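Local coordinates for autophagy protein 5 (Saccharomyces cerevisiae, PDB 2DYO) that acts in autophagic vesicle formation and cytoplasm-to-vacuole transport, and is required for selective degradation of the nucleus and of mitochondria, at residues Leu10-Glu15 with Arg183-Phe188; Leu273-Phe276 with Leu280-Thr283. All blocks are in the same frame, centred on the assembly; numbering follows the deposited sequence.

Contact 1 of 2, residues Leu10-Glu15 with Arg183-Phe188; sequences LLWNGE and RNFQDF
The indole of Trp12 is covered on both faces by the segment Arg183-Phe188. On one face the guanidinium of Arg183 lies flat, its plane 11° from that of the ring, and CZ of Arg183 sits 4.0 Å from the centroid of the six-membered ring of Trp12, a stacked cation-pi pair. On the opposite face Phe185 makes a CH-pi contact through CB, while its CD1 comes within 3.5 Å of Trp12 CG. At the indole edge NE1 of Trp12 donates to Arg183 O at 3.1 Å, nearly straight, although it reaches that oxygen from above the carbonyl plane. Farther along, Trp12 CZ3 lies over a face of the Phe188 ring, 3.5 Å from Phe188 CG.

Arginine suits its place because its flat, cationic end can lie on the indole while its N-H groups still reach acceptors in its own plane; bends at chi2 (-47°) and chi3 (-64°) fold it back over the ring. NH2 of Arg183 donates in plane to a lone pair of Trp12 O, 3.2 Å away, and a water joins NE to the same oxygen. NH1 turns instead to Val180 O and Glu45 O. This aromatic cluster with a stacked arginine ties the N-terminal helix 4-12 to the alpha-helical bundle region of Atg5.

Contact 2 of 2, residues Leu273-Phe276 with Leu280-Thr283; sequences LRSF and LYIT
Ser275 and Tyr281 meet where the loop after helix 266-273 turns into strand 280-286, the middle strand of the five-stranded sheet in the ubiquitin-like UblB domain. From Ser275, CB packs 3.9 Å from CD1 of Tyr281, and OG, one bond further on, approaches the same CD1 to 3.4 Å. With OG anti to the carbonyl carbon (chi1 -60°), the hydroxyl also reaches a water, 2.8 Å from OG. A serine fits here, being short enough to lie against the ring while still offering a polar atom to the water.

The tyrosine side chain packs against Val92 of helix 90-98, and its hydroxyl hydrogen-bonds to OD1 of Asp277 in the intervening turn. A leucine in place of Tyr281 would probably leave Asp277 without this hydroxyl partner and Ser275 without the aromatic ring it lies against.

Leu280 supplies the apolar part: its CD1 lies 4.3 Å from CB of Leu273 and 3.8 Å from Leu273 O, and both leucines also touch Cys255 of the neighbouring strand. The backbones come close as well, CA of Arg274 lying 4.0 Å from CA of Leu280, while the arginine's NH1 bonds to Tyr270 OH. The water completes the join, donating to Leu273 O at 2.9 Å and accepting from Tyr281 N at 3.0 Å.

Overall arrangement
Contact 1 joins distant parts of the chain, helices 4-12 and 185-195, whereas contact 2 is local, closing the turn from the end of helix 266-273 into strand 280-286; they share no helix or strand. Contact 2 is the core one, with four of five touching residues buried against two of five in the partly buried contact 1. Their chemistry differs accordingly: a charged guanidinium stacked on one indole within an aromatic cluster, with direct hydrogen bonds, in the first; leucine packing and a bridging water in the second. Yet they touch, Leu11 CD1 packing 3.9 Å from Leu273 CA and Phe188 CZ 3.6 Å from Phe276 O. Glu45 also serves both neighbourhoods, bonding Arg183 and Phe276 N.

Contact 1 of 2, residues Leu10-Glu15 with Arg183-Phe188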
ATOM      1  N   LEU A  10       0.275   1.177  14.967  1.00 25.39           N
ATOM      2  CA  LEU A  10      -1.040   1.510  14.438  1.00 24.15           C
ATOM      3  C   LEU A  10      -1.069   1.307  12.924  1.00 21.89           C
ATOM      4  O   LEU A  10      -2.063   0.841  12.367  1.00 21.01           O
ATOM      5  CB  LEU A  10      -1.396   2.967  14.764  1.00 25.57           C
ATOM      6  CG  LEU A  10      -1.750   3.284  16.221  1.00 28.86           C
ATOM      7  CD1 LEU A  10      -1.960   4.786  16.388  1.00 28.69           C
ATOM      8  CD2 LEU A  10      -3.010   2.524  16.613  1.00 27.29           C
ATOM      9  N   LEU A  11       0.026   1.660  12.262  1.00 20.11           N
ATOM     10  CA  LEU A  11       0.117   1.510  10.813  1.00 20.65           C
ATOM     11  C   LEU A  11       0.186   0.032  10.459  1.00 20.67           C
ATOM     12  O   LEU A  11      -0.412  -0.416   9.479  1.00 21.05           O
ATOM     13  CB  LEU A  11       1.357   2.239  10.290  1.00 18.94           C
ATOM     14  CG  LEU A  11       1.350   3.757  10.532  1.00 18.25           C
ATOM     15  CD1 LEU A  11       2.631   4.385   9.988  1.00 15.99           C
ATOM     16  CD2 LEU A  11       0.123   4.371   9.847  1.00 16.29           C
ATOM     17  N   TRP A  12       0.909  -0.723  11.276  1.00 21.62           N
ATOM     18  CA  TRP A  12       1.063  -2.156  11.057  1.00 24.09           C
ATOM     19  C   TRP A  12      -0.284  -2.840  11.231  1.00 23.69           C
ATOM     20  O   TRP A  12      -0.620  -3.764  10.493  1.00 24.93           O
ATOM     21  CB  TRP A  12       2.079  -2.734  12.044  1.00 23.84           C
ATOM     22  CG  TRP A  12       2.513  -4.123  11.703  1.00 25.47           C
ATOM     23  CD1 TRP A  12       2.186  -5.274  12.362  1.00 26.82           C
ATOM     24  CD2 TRP A  12       3.372  -4.509  10.623  1.00 25.21           C
ATOM     25  NE1 TRP A  12       2.791  -6.355  11.759  1.00 27.08           N
ATOM     26  CE2 TRP A  12       3.524  -5.914  10.688  1.00 26.75           C
ATOM     27  CE3 TRP A  12       4.025  -3.804   9.601  1.00 25.00           C
ATOM     28  CZ2 TRP A  12       4.309  -6.629   9.773  1.00 26.32           C
ATOM     29  CZ3 TRP A  12       4.807  -4.514   8.689  1.00 21.75           C
ATOM     30  CH2 TRP A  12       4.940  -5.915   8.782  1.00 27.41           C
ATOM     31  N   ASN A  13      -1.058  -2.377  12.208  1.00 24.03           N
ATOM     32  CA  ASN A  13      -2.381  -2.939  12.455  1.00 25.84           C
ATOM     33  C   ASN A  13      -3.410  -2.394  11.455  1.00 25.60           C
ATOM     34  O   ASN A  13      -4.566  -2.832  11.444  1.00 24.21           O
ATOM     35  CB  ASN A  13      -2.823  -2.641  13.893  1.00 28.30           C
ATOM     36  CG  ASN A  13      -1.930  -3.304  14.933  1.00 31.32           C
ATOM     37  OD1 ASN A  13      -2.050  -3.040  16.128  1.00 38.75           O
ATOM     38  ND2 ASN A  13      -1.032  -4.167  14.483  1.00 32.25           N
ATOM     39  N   GLY A  14      -2.991  -1.445  10.616  1.00 24.58           N
ATOM     40  CA  GLY A  14      -3.898  -0.891   9.614  1.00 21.74           C
ATOM     41  C   GLY A  14      -4.503  -2.046   8.843  1.00 22.20           C
ATOM     42  O   GLY A  14      -3.797  -3.005   8.530  1.00 21.29           O
ATOM     43  N   GLU A  15      -5.794  -1.971   8.527  1.00 21.43           N
ATOM     44  CA  GLU A  15      -6.464  -3.074   7.842  1.00 21.49           C
ATOM     45  C   GLU A  15      -7.776  -2.637   7.192  1.00 21.92           C
ATOM     46  O   GLU A  15      -8.509  -1.813   7.741  1.00 22.76           O
ATOM     47  CB  GLU A  15      -6.731  -4.176   8.865  1.00 23.14           C
ATOM     48  CG  GLU A  15      -7.024  -5.548   8.309  1.00 22.40           C
ATOM     49  CD  GLU A  15      -6.986  -6.595   9.410  1.00 25.99           C
ATOM     50  OE1 GLU A  15      -8.057  -7.126   9.766  1.00 24.90           O
ATOM     51  OE2 GLU A  15      -5.881  -6.865   9.935  1.00 24.63           O
ATOM     52  N   ARG A 183       2.995 -10.965   9.416  1.00 24.86           N
ATOM     53  CA  ARG A 183       2.615  -9.795  10.208  1.00 25.47           C
ATOM     54  C   ARG A 183       3.429  -9.747  11.499  1.00 26.18           C
ATOM     55  O   ARG A 183       2.918  -9.379  12.554  1.00 27.11           O
ATOM     56  CB  ARG A 183       1.117  -9.807  10.545  1.00 23.39           C
ATOM     57  CG  ARG A 183       0.200  -9.968   9.340  1.00 25.32           C
ATOM     58  CD  ARG A 183       0.607  -9.044   8.200  1.00 25.06           C
ATOM     59  NE  ARG A 183       0.470  -7.631   8.542  1.00 26.49           N
ATOM     60  CZ  ARG A 183       0.929  -6.639   7.782  1.00 26.18           C
ATOM     61  NH1 ARG A 183       1.561  -6.912   6.646  1.00 23.53           N
ATOM     62  NH2 ARG A 183       0.745  -5.376   8.153  1.00 26.86           N
ATOM     63  N   ASN A 184       4.695 -10.140  11.409  1.00 27.30           N
ATOM     64  CA  ASN A 184       5.582 -10.121  12.565  1.00 29.32           C
ATOM     65  C   ASN A 184       6.167  -8.715  12.675  1.00 27.92           C
ATOM     66  O   ASN A 184       7.188  -8.406  12.061  1.00 25.26           O
ATOM     67  CB  ASN A 184       6.721 -11.130  12.396  1.00 29.63           C
ATOM     68  CG  ASN A 184       7.546 -11.291  13.663  1.00 34.04           C
ATOM     69  OD1 ASN A 184       7.909 -10.303  14.307  1.00 34.18           O
ATOM     70  ND2 ASN A 184       7.847 -12.536  14.024  1.00 32.65           N
ATOM     71  N   PHE A 185       5.503  -7.874  13.458  1.00 28.63           N
ATOM     72  CA  PHE A 185       5.923  -6.492  13.654  1.00 27.45           C
ATOM     73  C   PHE A 185       7.368  -6.378  14.126  1.00 28.15           C
ATOM     74  O   PHE A 185       8.144  -5.576  13.593  1.00 24.60           O
ATOM     75  CB  PHE A 185       4.995  -5.822  14.671  1.00 28.80           C
ATOM     76  CG  PHE A 185       5.297  -4.372  14.909  1.00 30.18           C
ATOM     77  CD1 PHE A 185       5.106  -3.432  13.899  1.00 31.23           C
ATOM     78  CD2 PHE A 185       5.754  -3.940  16.150  1.00 31.41           C
ATOM     79  CE1 PHE A 185       5.362  -2.078  14.124  1.00 32.34           C
ATOM     80  CE2 PHE A 185       6.015  -2.588  16.385  1.00 33.02           C
ATOM     81  CZ  PHE A 185       5.817  -1.657  15.370  1.00 32.24           C
ATOM     82  N   GLN A 186       7.732  -7.181  15.124  1.00 27.52           N
ATOM     83  CA  GLN A 186       9.084  -7.143  15.669  1.00 28.15           C
ATOM     84  C   GLN A 186      10.159  -7.373  14.616  1.00 27.50           C
ATOM     85  O   GLN A 186      11.149  -6.644  14.560  1.00 27.64           O
ATOM     86  CB  GLN A 186       9.240  -8.173  16.797  1.00 30.69           C
ATOM     87  CG  GLN A 186       8.386  -7.905  18.027  1.00 33.52           C
ATOM     88  CD  GLN A 186       6.893  -7.924  17.736  1.00 37.94           C
ATOM     89  OE1 GLN A 186       6.383  -8.837  17.082  1.00 38.85           O
ATOM     90  NE2 GLN A 186       6.181  -6.917  18.232  1.00 38.25           N
ATOM     91  N   ASP A 187       9.981  -8.390  13.781  1.00 27.73           N
ATOM     92  CA  ASP A 187      10.971  -8.662  12.750  1.00 27.61           C
ATOM     93  C   ASP A 187      11.033  -7.516  11.743  1.00 26.26           C
ATOM     94  O   ASP A 187      12.115  -7.094  11.343  1.00 27.64           O
ATOM     95  CB  ASP A 187      10.648  -9.964  12.019  1.00 29.15           C
ATOM     96  CG  ASP A 187      10.891 -11.196  12.876  1.00 32.02           C
ATOM     97  OD1 ASP A 187      10.658 -12.312  12.372  1.00 33.27           O
ATOM     98  OD2 ASP A 187      11.314 -11.051  14.044  1.00 31.64           O
ATOM     99  N   PHE A 188       9.873  -7.008  11.339  1.00 25.69           N
ATOM    100  CA  PHE A 188       9.850  -5.918  10.368  1.00 24.76           C
ATOM    101  C   PHE A 188      10.594  -4.694  10.889  1.00 24.53           C
ATOM    102  O   PHE A 188      11.438  -4.128  10.195  1.00 25.19           O
ATOM    103  CB  PHE A 188       8.411  -5.538  10.005  1.00 24.63           C
ATOM    104  CG  PHE A 188       8.329  -4.484   8.939  1.00 26.53           C
ATOM    105  CD1 PHE A 188       8.445  -3.137   9.265  1.00 25.63           C
ATOM    106  CD2 PHE A 188       8.218  -4.845   7.601  1.00 26.77           C
ATOM    107  CE1 PHE A 188       8.460  -2.163   8.273  1.00 27.60           C
ATOM    108  CE2 PHE A 188       8.234  -3.874   6.598  1.00 27.52           C
ATOM    109  CZ  PHE A 188       8.355  -2.534   6.936  1.00 26.47           C
TER
HETATM  110  O   HOH W   1      -1.364  -6.930  10.608  1.00 26.68           O

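Contact 2 of 2, residues Leu273-Phe276 with Leu280-Thr283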
ATOM      1  N   LEU A 273       5.451   7.856   9.167  1.00 19.51           N
ATOM      2  CA  LEU A 273       4.384   7.386   8.299  1.00 19.59           C
ATOM      3  C   LEU A 273       4.768   6.716   6.976  1.00 19.36           C
ATOM      4  O   LEU A 273       3.894   6.431   6.156  1.00 19.19           O
ATOM      5  CB  LEU A 273       3.409   8.541   8.039  1.00 20.85           C
ATOM      6  CG  LEU A 273       2.255   8.669   9.045  1.00 25.86           C
ATOM      7  CD1 LEU A 273       2.767   8.569  10.477  1.00 26.37           C
ATOM      8  CD2 LEU A 273       1.526   9.979   8.813  1.00 23.71           C
ATOM      9  N   ARG A 274       6.053   6.449   6.752  1.00 18.56           N
ATOM     10  CA  ARG A 274       6.436   5.789   5.501  1.00 19.44           C
ATOM     11  C   ARG A 274       5.736   4.435   5.438  1.00 17.90           C
ATOM     12  O   ARG A 274       5.408   3.852   6.472  1.00 16.12           O
ATOM     13  CB  ARG A 274       7.951   5.582   5.422  1.00 17.76           C
ATOM     14  CG  ARG A 274       8.502   4.591   6.439  1.00 20.40           C
ATOM     15  CD  ARG A 274       9.992   4.379   6.229  1.00 18.87           C
ATOM     16  NE  ARG A 274      10.571   3.530   7.268  1.00 21.53           N
ATOM     17  CZ  ARG A 274      11.860   3.220   7.351  1.00 20.78           C
ATOM     18  NH1 ARG A 274      12.716   3.686   6.454  1.00 23.98           N
ATOM     19  NH2 ARG A 274      12.295   2.448   8.339  1.00 21.96           N
ATOM     20  N   SER A 275       5.503   3.944   4.224  1.00 17.67           N
ATOM     21  CA  SER A 275       4.841   2.663   4.029  1.00 18.60           C
ATOM     22  C   SER A 275       5.822   1.493   4.170  1.00 17.87           C
ATOM     23  O   SER A 275       7.030   1.703   4.315  1.00 16.93           O
ATOM     24  CB  SER A 275       4.161   2.637   2.661  1.00 19.45           C
ATOM     25  OG  SER A 275       3.189   3.673   2.570  1.00 19.69           O
ATOM     26  N   PHE A 276       5.300   0.268   4.107  1.00 17.28           N
ATOM     27  CA  PHE A 276       6.115  -0.934   4.288  1.00 18.48           C
ATOM     28  C   PHE A 276       7.143  -1.237   3.196  1.00 18.78           C
ATOM     29  O   PHE A 276       7.938  -2.164   3.343  1.00 18.06           O
ATOM     30  CB  PHE A 276       5.205  -2.156   4.506  1.00 17.74           C
ATOM     31  CG  PHE A 276       4.729  -2.799   3.234  1.00 17.57           C
ATOM     32  CD1 PHE A 276       5.285  -4.002   2.798  1.00 16.57           C
ATOM     33  CD2 PHE A 276       3.725  -2.209   2.472  1.00 15.01           C
ATOM     34  CE1 PHE A 276       4.848  -4.608   1.613  1.00 16.57           C
ATOM     35  CE2 PHE A 276       3.277  -2.804   1.284  1.00 18.07           C
ATOM     36  CZ  PHE A 276       3.840  -4.008   0.853  1.00 16.87           C
ATOM     37  N   LEU A 280       7.604   6.952   1.417  1.00 17.75           N
ATOM     38  CA  LEU A 280       6.550   7.748   2.039  1.00 16.50           C
ATOM     39  C   LEU A 280       5.655   8.139   0.874  1.00 16.91           C
ATOM     40  O   LEU A 280       6.139   8.661  -0.130  1.00 15.36           O
ATOM     41  CB  LEU A 280       7.107   9.021   2.677  1.00 17.20           C
ATOM     42  CG  LEU A 280       6.014  10.024   3.080  1.00 18.11           C
ATOM     43  CD1 LEU A 280       5.153   9.440   4.208  1.00 20.28           C
ATOM     44  CD2 LEU A 280       6.655  11.324   3.522  1.00 21.24           C
ATOM     45  N   TYR A 281       4.356   7.878   0.991  1.00 16.59           N
ATOM     46  CA  TYR A 281       3.429   8.228  -0.075  1.00 17.45           C
ATOM     47  C   TYR A 281       2.447   9.295   0.375  1.00 18.96           C
ATOM     48  O   TYR A 281       1.862   9.194   1.454  1.00 17.35           O
ATOM     49  CB  TYR A 281       2.594   7.019  -0.522  1.00 18.74           C
ATOM     50  CG  TYR A 281       3.342   5.921  -1.233  1.00 18.10           C
ATOM     51  CD1 TYR A 281       4.018   4.940  -0.523  1.00 17.74           C
ATOM     52  CD2 TYR A 281       3.331   5.841  -2.627  1.00 16.64           C
ATOM     53  CE1 TYR A 281       4.665   3.890  -1.181  1.00 15.74           C
ATOM     54  CE2 TYR A 281       3.973   4.805  -3.292  1.00 18.31           C
ATOM     55  CZ  TYR A 281       4.633   3.831  -2.562  1.00 16.85           C
ATOM     56  OH  TYR A 281       5.235   2.786  -3.208  1.00 18.44           O
ATOM     57  N   ILE A 282       2.278  10.334  -0.432  1.00 18.10           N
ATOM     58  CA  ILE A 282       1.272  11.319  -0.087  1.00 18.33           C
ATOM     59  C   ILE A 282       0.300  11.372  -1.246  1.00 18.09           C
ATOM     60  O   ILE A 282       0.680  11.207  -2.416  1.00 17.39           O
ATOM     61  CB  ILE A 282       1.853  12.722   0.226  1.00 19.97           C
ATOM     62  CG1 ILE A 282       2.646  13.266  -0.953  1.00 20.79           C
ATOM     63  CG2 ILE A 282       2.734  12.652   1.478  1.00 19.91           C
ATOM     64  CD1 ILE A 282       3.315  14.592  -0.631  1.00 24.27           C
ATOM     65  N   THR A 283      -0.969  11.552  -0.912  1.00 16.49           N
ATOM     66  CA  THR A 283      -2.020  11.620  -1.913  1.00 19.50           C
ATOM     67  C   THR A 283      -2.637  13.011  -1.850  1.00 19.45           C
ATOM     68  O   THR A 283      -3.078  13.456  -0.794  1.00 19.43           O
ATOM     69  CB  THR A 283      -3.095  10.554  -1.633  1.00 19.49           C
ATOM     70  OG1 THR A 283      -2.489   9.255  -1.700  1.00 21.55           O
ATOM     71  CG2 THR A 283      -4.226  10.642  -2.650  1.00 21.11           C
TER
HETATM   72  O   HOH W   2       3.226   6.328   3.331  1.00 15.13           O